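Local coordinates for protein ubiquitin-conjugating enzyme E2-21 kDa (Pichia angusta, PDB 5NL8) that acts as a ubiquitin-conjugating (E2) enzyme of peroxisome biogenesis, taking ubiquitin from E1 as a thioester and passing it on to other proteins, at residues 119-124 with 150-155; 49-53 with 142-147; 58-64 with 104-110. All coordinates share one frame; numbering follows the deposited sequence.

Contact 1 (119-124 with 150-155); sequences EICLDI and EPLSPL
A chi1 of -162° carries SG of Cys121 anti to the backbone N and out toward the loop 150-155, where the sulfur comes to lie 3.9 Å from CB of Ser153. The serine's own chi1 of 38° sets OG between its backbone N and carbonyl carbon, and its CB is left facing both the sulfur and the carboxylate of Asp123. OD2 of Asp123 approaches that CB to 3.5 Å but stays 4.0 Å from OG, too far for a direct bond, so the serine is met here through its methylene. Cys121 is the predicted glycyl thioester cysteine of this E2, and the segments probably line the active-site groove, as in other E2s of the UBC fold: the cysteine close to the start of the short helix that follows it, and the loop that joins helix 135-147 to helix 157-164. Asn112, of the family's His-Pro-Asn motif, ties the two segments together, bonding the backbone of Cys121 and, through ND2, the carbonyls of Glu150 and Ser153. On the Leu155 side of the contact, CD1 of Leu155 reaches over the backbone of 119-121, 3.4 Å from O of Glu119 and 3.6 Å from N of Cys121, and it also touches the cysteine's CB. On the Glu150 side, the bent chain of Glu150 crosses Ile124 obliquely and lays OE1 3.5 Å from CG1 of Ile124.

Contact 2 (49-53 with 142-147); sequences VIRGP and IVVLLA
Ile50 and Pro53 pack against Val143, Leu146 and Ala147 where helix 135-147 lies over the four-stranded antiparallel sheet, part of the alpha/beta core of the UBC fold. Strand 49-51 and helix segment 142-147 run in broadly the same direction, their axes 38° apart, and the contact is made mainly by apolar side chains. In Ile50 the longer branch stands between the backbone N and the carbonyl carbon (chi1 63°), which brings CG1 round to the helix side, and the extended chain beyond it carries CD1 to CG2 of Ile142 at 3.8 Å, the two side chains crossing at about a right angle. Val143 and Ile50 lie alongside each other, pointing opposite ways, and the two methyls of the valine divide the work. With CG1 anti to the backbone N (chi1 175°), that methyl faces the end of the strand, 4.0 Å from CB of Pro53 and close to the carbonyl oxygen of Arg51, while CG2 rests 4.0 Å from CB of Ile50. CD1 of Leu146 comes within 4.3 Å of CA of Gly52, and the leucine's other neighbours include Phe82 of strand 79-82 and Met108. Past the strand, the ring of Pro53 sits on the helix segment 143-147 and crosses the side chain of Leu146 nearly at right angles, its CD 3.8 Å from the leucine's CB. CG of Pro53 lies 3.9 Å from CB of Ala147 and 3.5 Å from O of Val143.

Contact 3 (58-64 with 104-110); sequences FEDALWK and VCYKMPH
The segment 104-110 leads into the His-Pro-Asn motif of the E2 family, which begins at His110, and on its way it packs against Phe58, in the loop before strand 62-68 of the UBC sheet, and Trp63, near the strand's start. Trp63 is clamped between two side chains. The methyl CE of Met108 stands over one face in a CH-pi contact, 3.4 Å from the centroid of the five-membered ring, and CB of Cys105 lies 3.6 Å from the plane on the opposite face, toward the rim. A nearly straight bond (170°) helps fix the rotation of the indole: NE1 of Trp63 donates to O of Lys107 over 3.2 Å, with the acceptor in the ring plane although the donor sits 47° out of the carbonyl plane. A phenylalanine in place of Trp63 would probably leave O of Lys107 without its N-H donor and open a gap beneath the methyl of Met108. The bends of that methionine at chi2 and chi3 (72°) place CE over the indole and leave SD near Phe58 in a Met-aromatic contact, 3.7 Å from CE1 of Phe58. Phe58 also directs CZ at O of Pro109, which lies at the ring edge 3.6 Å away, and the same CZ is 3.7 Å from CD2 of His110. The imidazole is itself fixed by ND1, bonded to N of Asn112, and by NE2, bonded to O of Leu145. At the N-terminal end of 104-110 the backbones join directly, N of Cys105 donating to O of Leu62 at 3.0 Å. A water also links the segments, accepting from N of Lys64 and donating to O of Cys105, with 2.8 Å between the water oxygen and that O.

Contacts 2 and 3 are the closest pair, their centres 9 Å apart, and strands 45-51 and 62-68 join them as neighbours in one sheet, with N of Trp63 2.9 Å from O of Ile50. Helix 135-147 carries the connection on to contact 1, centred 15 Å from contact 2: Leu145 packs on Ile120, Ile124 and Glu150, while CD1 of Ile120 reaches CG1 of Ile142 at 4.0 Å. Contacts 1 and 3 do not touch, their nearest atoms about 5 Å apart, but Asn112 bridges them. Measured between side chains, the predicted thioester cysteine, Cys121, is about 8 Å from His110 and about 10 Å from Ile142.

Contact 1 (119-124 with 150-155)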
loop_
_atom_site.group_PDB
_atom_site.type_symbol
_atom_site.label_atom_id
_atom_site.label_comp_id
_atom_site.label_asym_id
_atom_site.label_seq_id
_atom_site.Cartn_x
_atom_site.Cartn_y
_atom_site.Cartn_z
ATOM N N GLU A 119 -5.384 8.430 -0.997
ATOM C CA GLU A 119 -5.885 8.189 0.349
ATOM C C GLU A 119 -6.715 6.912 0.432
ATOM O O GLU A 119 -7.562 6.643 -0.423
ATOM C CB GLU A 119 -6.718 9.379 0.837
ATOM C CG GLU A 119 -7.278 9.201 2.243
ATOM C CD GLU A 119 -8.083 10.398 2.715
ATOM O OE1 GLU A 119 -8.275 11.340 1.917
ATOM O OE2 GLU A 119 -8.521 10.395 3.885
ATOM N N ILE A 120 -6.442 6.124 1.466
ATOM C CA ILE A 120 -7.233 4.942 1.779
ATOM C C ILE A 120 -8.293 5.323 2.805
ATOM O O ILE A 120 -8.005 6.054 3.755
ATOM C CB ILE A 120 -6.355 3.801 2.328
ATOM C CG1 ILE A 120 -5.166 3.549 1.399
ATOM C CG2 ILE A 120 -7.171 2.528 2.528
ATOM C CD1 ILE A 120 -4.171 2.547 1.944
ATOM N N CYS A 121 -9.515 4.841 2.606
ATOM C CA CYS A 121 -10.627 5.178 3.490
ATOM C C CYS A 121 -10.325 4.803 4.943
ATOM O O CYS A 121 -9.903 3.681 5.233
ATOM C CB CYS A 121 -11.911 4.488 3.017
ATOM S SG CYS A 121 -13.434 5.191 3.694
ATOM N N LEU A 122 -10.543 5.757 5.845
ATOM C CA LEU A 122 -10.259 5.587 7.269
ATOM C C LEU A 122 -11.053 4.442 7.899
ATOM O O LEU A 122 -10.638 3.868 8.914
ATOM C CB LEU A 122 -10.546 6.893 8.017
ATOM C CG LEU A 122 -9.684 8.098 7.630
ATOM C CD1 LEU A 122 -10.370 9.400 8.010
ATOM C CD2 LEU A 122 -8.311 8.006 8.277
ATOM N N ASP A 123 -12.194 4.119 7.290
ATOM C CA ASP A 123 -13.058 3.037 7.756
ATOM C C ASP A 123 -12.301 1.723 7.892
ATOM O O ASP A 123 -12.437 1.023 8.893
ATOM C CB ASP A 123 -14.242 2.841 6.804
ATOM C CG ASP A 123 -15.256 3.964 6.889
ATOM O OD1 ASP A 123 -14.901 5.057 7.379
ATOM O OD2 ASP A 123 -16.408 3.755 6.454
ATOM N N ILE A 124 -11.503 1.405 6.878
ATOM C CA ILE A 124 -10.811 0.120 6.800
ATOM C C ILE A 124 -10.019 -0.181 8.071
ATOM O O ILE A 124 -10.169 -1.252 8.662
ATOM C CB ILE A 124 -9.862 0.060 5.576
ATOM C CG1 ILE A 124 -10.654 -0.176 4.286
ATOM C CG2 ILE A 124 -8.843 -1.059 5.738
ATOM C CD1 ILE A 124 -11.317 1.053 3.714
ATOM N N GLU A 150 -14.193 -3.534 -0.018
ATOM C CA GLU A 150 -15.541 -3.419 0.521
ATOM C C GLU A 150 -16.286 -2.265 -0.142
ATOM O O GLU A 150 -15.988 -1.095 0.111
ATOM C CB GLU A 150 -15.516 -3.235 2.041
ATOM C CG GLU A 150 -14.444 -2.296 2.558
ATOM C CD GLU A 150 -13.378 -3.024 3.347
ATOM O OE1 GLU A 150 -13.100 -2.616 4.496
ATOM O OE2 GLU A 150 -12.817 -4.007 2.819
ATOM N N PRO A 151 -17.263 -2.594 -1.000
ATOM C CA PRO A 151 -18.072 -1.593 -1.707
ATOM C C PRO A 151 -18.962 -0.772 -0.771
ATOM O O PRO A 151 -19.707 0.084 -1.241
ATOM C CB PRO A 151 -18.919 -2.439 -2.666
ATOM C CG PRO A 151 -18.954 -3.797 -2.048
ATOM C CD PRO A 151 -17.622 -3.969 -1.388
ATOM N N LEU A 152 -18.878 -1.030 0.530
ATOM C CA LEU A 152 -19.614 -0.253 1.520
ATOM C C LEU A 152 -19.053 1.162 1.664
ATOM O O LEU A 152 -19.810 2.123 1.802
ATOM C CB LEU A 152 -19.594 -0.958 2.880
ATOM C CG LEU A 152 -20.557 -2.131 3.089
ATOM C CD1 LEU A 152 -20.804 -2.369 4.573
ATOM C CD2 LEU A 152 -21.870 -1.898 2.355
ATOM N N SER A 153 -17.729 1.289 1.629
ATOM C CA SER A 153 -17.079 2.586 1.818
ATOM C C SER A 153 -16.173 2.974 0.644
ATOM O O SER A 153 -14.948 2.921 0.756
ATOM C CB SER A 153 -16.274 2.580 3.119
ATOM O OG SER A 153 -15.642 1.327 3.323
ATOM N N PRO A 154 -16.778 3.390 -0.481
ATOM C CA PRO A 154 -16.044 3.667 -1.720
ATOM C C PRO A 154 -15.453 5.077 -1.813
ATOM O O PRO A 154 -16.081 6.049 -1.391
ATOM C CB PRO A 154 -17.116 3.479 -2.791
ATOM C CG PRO A 154 -18.368 3.939 -2.118
ATOM C CD PRO A 154 -18.232 3.566 -0.658
ATOM N N LEU A 155 -14.250 5.169 -2.373
ATOM C CA LEU A 155 -13.645 6.452 -2.711
ATOM C C LEU A 155 -13.463 6.540 -4.220
ATOM O O LEU A 155 -13.170 7.605 -4.765
ATOM C CB LEU A 155 -12.301 6.641 -2.001
ATOM C CG LEU A 155 -12.329 6.655 -0.471
ATOM C CD1 LEU A 155 -10.949 6.962 0.091
ATOM C CD2 LEU A 155 -13.352 7.653 0.036
#

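Contact 2 (49-53 with 142-147)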
loop_
_atom_site.group_PDB
_atom_site.type_symbol
_atom_site.label_atom_id
_atom_site.label_comp_id
_atom_site.label_asym_id
_atom_site.label_seq_id
_atom_site.Cartn_x
_atom_site.Cartn_y
_atom_site.Cartn_z
ATOM N N VAL A 49 6.909 -0.426 0.835
ATOM C CA VAL A 49 6.696 -1.004 -0.487
ATOM C C VAL A 49 6.015 -2.359 -0.340
ATOM O O VAL A 49 6.514 -3.224 0.391
ATOM C CB VAL A 49 8.018 -1.176 -1.268
ATOM C CG1 VAL A 49 7.769 -1.904 -2.583
ATOM C CG2 VAL A 49 8.679 0.174 -1.519
ATOM N N ILE A 50 4.880 -2.532 -1.020
ATOM C CA ILE A 50 4.131 -3.792 -0.960
ATOM C C ILE A 50 3.863 -4.400 -2.337
ATOM O O ILE A 50 3.790 -3.691 -3.342
ATOM C CB ILE A 50 2.766 -3.626 -0.243
ATOM C CG1 ILE A 50 1.859 -2.655 -1.006
ATOM C CG2 ILE A 50 2.961 -3.183 1.195
ATOM C CD1 ILE A 50 0.438 -2.580 -0.468
ATOM N N ARG A 51 3.711 -5.723 -2.363
ATOM C CA ARG A 51 3.411 -6.456 -3.588
ATOM C C ARG A 51 1.938 -6.856 -3.631
ATOM O O ARG A 51 1.367 -7.254 -2.617
ATOM C CB ARG A 51 4.303 -7.701 -3.701
ATOM C CG ARG A 51 3.989 -8.608 -4.887
ATOM C CD ARG A 51 4.939 -9.810 -4.962
ATOM N NE ARG A 51 6.309 -9.428 -5.308
ATOM C CZ ARG A 51 7.340 -9.470 -4.467
ATOM N NH1 ARG A 51 7.169 -9.886 -3.221
ATOM N NH2 ARG A 51 8.548 -9.102 -4.877
ATOM N N GLY A 52 1.325 -6.736 -4.805
ATOM C CA GLY A 52 -0.045 -7.181 -4.996
ATOM C C GLY A 52 -0.188 -8.669 -4.738
ATOM O O GLY A 52 0.608 -9.468 -5.231
ATOM N N PRO A 53 -1.209 -9.047 -3.959
ATOM C CA PRO A 53 -1.407 -10.430 -3.512
ATOM C C PRO A 53 -1.734 -11.390 -4.649
ATOM O O PRO A 53 -2.295 -10.986 -5.669
ATOM C CB PRO A 53 -2.587 -10.318 -2.543
ATOM C CG PRO A 53 -3.326 -9.109 -2.995
ATOM C CD PRO A 53 -2.279 -8.154 -3.483
ATOM N N ILE A 142 -3.509 -3.937 4.505
ATOM C CA ILE A 142 -3.686 -3.258 3.218
ATOM C C ILE A 142 -3.503 -4.214 2.033
ATOM O O ILE A 142 -4.257 -4.156 1.041
ATOM C CB ILE A 142 -2.725 -2.071 3.085
ATOM C CG1 ILE A 142 -3.273 -0.887 3.874
ATOM C CG2 ILE A 142 -2.544 -1.664 1.632
ATOM C CD1 ILE A 142 -2.225 -0.177 4.650
ATOM N N VAL A 143 -2.513 -5.100 2.140
ATOM C CA VAL A 143 -2.335 -6.135 1.124
ATOM C C VAL A 143 -3.603 -6.993 1.015
ATOM O O VAL A 143 -4.031 -7.355 -0.081
ATOM C CB VAL A 143 -1.117 -7.034 1.427
ATOM C CG1 VAL A 143 -1.024 -8.168 0.417
ATOM C CG2 VAL A 143 0.160 -6.213 1.424
ATOM N N VAL A 144 -4.207 -7.301 2.160
ATOM C CA VAL A 144 -5.484 -8.005 2.193
ATOM C C VAL A 144 -6.559 -7.194 1.475
ATOM O O VAL A 144 -7.320 -7.729 0.667
ATOM C CB VAL A 144 -5.945 -8.283 3.640
ATOM C CG1 VAL A 144 -7.396 -8.764 3.662
ATOM C CG2 VAL A 144 -5.025 -9.294 4.316
ATOM N N LEU A 145 -6.606 -5.896 1.772
ATOM C CA LEU A 145 -7.585 -4.995 1.173
ATOM C C LEU A 145 -7.516 -5.011 -0.350
ATOM O O LEU A 145 -8.542 -4.904 -1.025
ATOM C CB LEU A 145 -7.386 -3.566 1.682
ATOM C CG LEU A 145 -8.337 -2.521 1.096
ATOM C CD1 LEU A 145 -9.782 -2.844 1.466
ATOM C CD2 LEU A 145 -7.960 -1.123 1.558
ATOM N N LEU A 146 -6.308 -5.149 -0.890
ATOM C CA LEU A 146 -6.161 -5.251 -2.339
ATOM C C LEU A 146 -6.909 -6.466 -2.909
ATOM O O LEU A 146 -7.388 -6.432 -4.043
ATOM C CB LEU A 146 -4.682 -5.316 -2.733
ATOM C CG LEU A 146 -3.898 -4.001 -2.647
ATOM C CD1 LEU A 146 -2.489 -4.152 -3.222
ATOM C CD2 LEU A 146 -4.651 -2.876 -3.347
ATOM N N ALA A 147 -7.015 -7.532 -2.120
ATOM C CA ALA A 147 -7.711 -8.738 -2.564
ATOM C C ALA A 147 -9.177 -8.765 -2.127
ATOM O O ALA A 147 -9.981 -9.488 -2.705
ATOM C CB ALA A 147 -6.992 -9.983 -2.051
#

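Contact 3 (58-64 with 104-110)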
loop_
_atom_site.group_PDB
_atom_site.type_symbol
_atom_site.label_atom_id
_atom_site.label_comp_id
_atom_site.label_asym_id
_atom_site.label_seq_id
_atom_site.Cartn_x
_atom_site.Cartn_y
_atom_site.Cartn_z
ATOM N N PHE A 58 -4.100 -7.467 -8.937
ATOM C CA PHE A 58 -2.954 -6.649 -8.553
ATOM C C PHE A 58 -1.661 -7.459 -8.458
ATOM O O PHE A 58 -0.610 -6.904 -8.146
ATOM C CB PHE A 58 -3.216 -5.962 -7.207
ATOM C CG PHE A 58 -4.422 -5.063 -7.200
ATOM C CD1 PHE A 58 -4.316 -3.732 -7.576
ATOM C CD2 PHE A 58 -5.660 -5.545 -6.809
ATOM C CE1 PHE A 58 -5.425 -2.903 -7.568
ATOM C CE2 PHE A 58 -6.772 -4.719 -6.800
ATOM C CZ PHE A 58 -6.653 -3.399 -7.180
ATOM N N GLU A 59 -1.738 -8.762 -8.725
ATOM C CA GLU A 59 -0.606 -9.663 -8.478
ATOM C C GLU A 59 0.634 -9.311 -9.301
ATOM O O GLU A 59 0.525 -8.799 -10.416
ATOM C CB GLU A 59 -1.005 -11.121 -8.756
ATOM C CG GLU A 59 -1.180 -11.462 -10.227
ATOM C CD GLU A 59 -1.487 -12.936 -10.457
ATOM O OE1 GLU A 59 -1.541 -13.355 -11.634
ATOM O OE2 GLU A 59 -1.672 -13.675 -9.466
ATOM N N ASP A 60 1.804 -9.587 -8.725
ATOM C CA ASP A 60 3.096 -9.376 -9.384
ATOM C C ASP A 60 3.320 -7.933 -9.838
ATOM O O ASP A 60 3.730 -7.683 -10.971
ATOM C CB ASP A 60 3.244 -10.321 -10.579
ATOM C CG ASP A 60 3.447 -11.763 -10.158
ATOM O OD1 ASP A 60 4.104 -11.993 -9.119
ATOM O OD2 ASP A 60 2.952 -12.665 -10.866
ATOM N N ALA A 61 3.048 -6.990 -8.944
ATOM C CA ALA A 61 3.352 -5.585 -9.183
ATOM C C ALA A 61 3.532 -4.900 -7.841
ATOM O O ALA A 61 2.933 -5.315 -6.849
ATOM C CB ALA A 61 2.252 -4.918 -9.994
ATOM N N LEU A 62 4.361 -3.862 -7.804
ATOM C CA LEU A 62 4.692 -3.200 -6.545
ATOM C C LEU A 62 4.049 -1.819 -6.415
ATOM O O LEU A 62 3.907 -1.093 -7.401
ATOM C CB LEU A 62 6.210 -3.073 -6.401
ATOM C CG LEU A 62 7.037 -4.355 -6.533
ATOM C CD1 LEU A 62 8.524 -4.034 -6.509
ATOM C CD2 LEU A 62 6.687 -5.338 -5.433
ATOM N N TRP A 63 3.668 -1.467 -5.191
ATOM C CA TRP A 63 3.167 -0.131 -4.886
ATOM C C TRP A 63 3.871 0.473 -3.675
ATOM O O TRP A 63 4.299 -0.241 -2.763
ATOM C CB TRP A 63 1.660 -0.154 -4.636
ATOM C CG TRP A 63 0.853 -0.194 -5.883
ATOM C CD1 TRP A 63 0.386 0.874 -6.591
ATOM C CD2 TRP A 63 0.413 -1.365 -6.576
ATOM N NE1 TRP A 63 -0.326 0.439 -7.685
ATOM C CE2 TRP A 63 -0.325 -0.930 -7.702
ATOM C CE3 TRP A 63 0.562 -2.738 -6.361
ATOM C CZ2 TRP A 63 -0.904 -1.821 -8.605
ATOM C CZ3 TRP A 63 -0.015 -3.622 -7.260
ATOM C CH2 TRP A 63 -0.739 -3.159 -8.368
ATOM N N LYS A 64 3.976 1.798 -3.677
ATOM C CA LYS A 64 4.596 2.530 -2.583
ATOM C C LYS A 64 3.523 3.120 -1.677
ATOM O O LYS A 64 2.447 3.512 -2.137
ATOM C CB LYS A 64 5.507 3.636 -3.121
ATOM C CG LYS A 64 6.821 3.806 -2.374
ATOM C CD LYS A 64 7.972 4.015 -3.355
ATOM C CE LYS A 64 9.317 4.149 -2.649
ATOM N NZ LYS A 64 9.386 5.368 -1.794
ATOM N N VAL A 104 7.892 0.382 -9.889
ATOM C CA VAL A 104 6.708 0.547 -9.075
ATOM C C VAL A 104 5.616 1.215 -9.911
ATOM O O VAL A 104 5.902 2.083 -10.741
ATOM C CB VAL A 104 7.011 1.392 -7.821
ATOM C CG1 VAL A 104 5.785 1.520 -6.940
ATOM C CG2 VAL A 104 8.160 0.778 -7.041
ATOM N N CYS A 105 4.373 0.789 -9.709
ATOM C CA CYS A 105 3.228 1.430 -10.347
ATOM C C CYS A 105 2.762 2.630 -9.530
ATOM O O CYS A 105 2.588 2.532 -8.318
ATOM C CB CYS A 105 2.083 0.436 -10.520
ATOM S SG CYS A 105 0.613 1.155 -11.284
ATOM N N TYR A 106 2.549 3.763 -10.192
ATOM C CA TYR A 106 2.228 4.994 -9.475
ATOM C C TYR A 106 0.797 5.483 -9.693
ATOM O O TYR A 106 0.522 6.678 -9.590
ATOM C CB TYR A 106 3.213 6.098 -9.862
ATOM C CG TYR A 106 4.597 5.870 -9.310
ATOM C CD1 TYR A 106 4.860 6.052 -7.960
ATOM C CD2 TYR A 106 5.639 5.466 -10.135
ATOM C CE1 TYR A 106 6.120 5.843 -7.446
ATOM C CE2 TYR A 106 6.905 5.253 -9.627
ATOM C CZ TYR A 106 7.139 5.446 -8.282
ATOM O OH TYR A 106 8.394 5.240 -7.761
ATOM N N LYS A 107 -0.103 4.554 -10.000
ATOM C CA LYS A 107 -1.538 4.819 -9.993
ATOM C C LYS A 107 -2.226 3.648 -9.293
ATOM O O LYS A 107 -1.880 2.496 -9.541
ATOM C CB LYS A 107 -2.083 4.993 -11.415
ATOM C CG LYS A 107 -1.578 6.224 -12.163
ATOM C CD LYS A 107 -2.252 7.505 -11.683
ATOM C CE LYS A 107 -1.906 8.677 -12.595
ATOM N NZ LYS A 107 -2.476 9.969 -12.106
ATOM N N MET A 108 -3.180 3.933 -8.409
ATOM C CA MET A 108 -3.887 2.864 -7.704
ATOM C C MET A 108 -5.399 2.954 -7.903
ATOM O O MET A 108 -6.085 3.699 -7.201
ATOM C CB MET A 108 -3.547 2.886 -6.207
ATOM C CG MET A 108 -4.420 1.974 -5.332
ATOM S SD MET A 108 -4.634 0.292 -5.956
ATOM C CE MET A 108 -3.008 -0.376 -5.640
ATOM N N PRO A 109 -5.924 2.195 -8.877
ATOM C CA PRO A 109 -7.369 2.094 -9.103
ATOM C C PRO A 109 -7.997 1.021 -8.218
ATOM O O PRO A 109 -7.782 -0.177 -8.422
ATOM C CB PRO A 109 -7.463 1.725 -10.583
ATOM C CG PRO A 109 -6.218 0.964 -10.849
ATOM C CD PRO A 109 -5.154 1.494 -9.920
ATOM N N HIS A 110 -8.773 1.459 -7.237
ATOM C CA HIS A 110 -9.330 0.555 -6.245
ATOM C C HIS A 110 -10.547 1.201 -5.602
ATOM O O HIS A 110 -10.547 2.406 -5.349
ATOM C CB HIS A 110 -8.273 0.207 -5.188
ATOM C CG HIS A 110 -8.707 -0.837 -4.209
ATOM N ND1 HIS A 110 -9.561 -0.565 -3.159
ATOM C CD2 HIS A 110 -8.396 -2.152 -4.108
ATOM C CE1 HIS A 110 -9.759 -1.670 -2.461
ATOM N NE2 HIS A 110 -9.063 -2.644 -3.013
HETATM O O HOH W 1 2.620 3.581 -5.706
#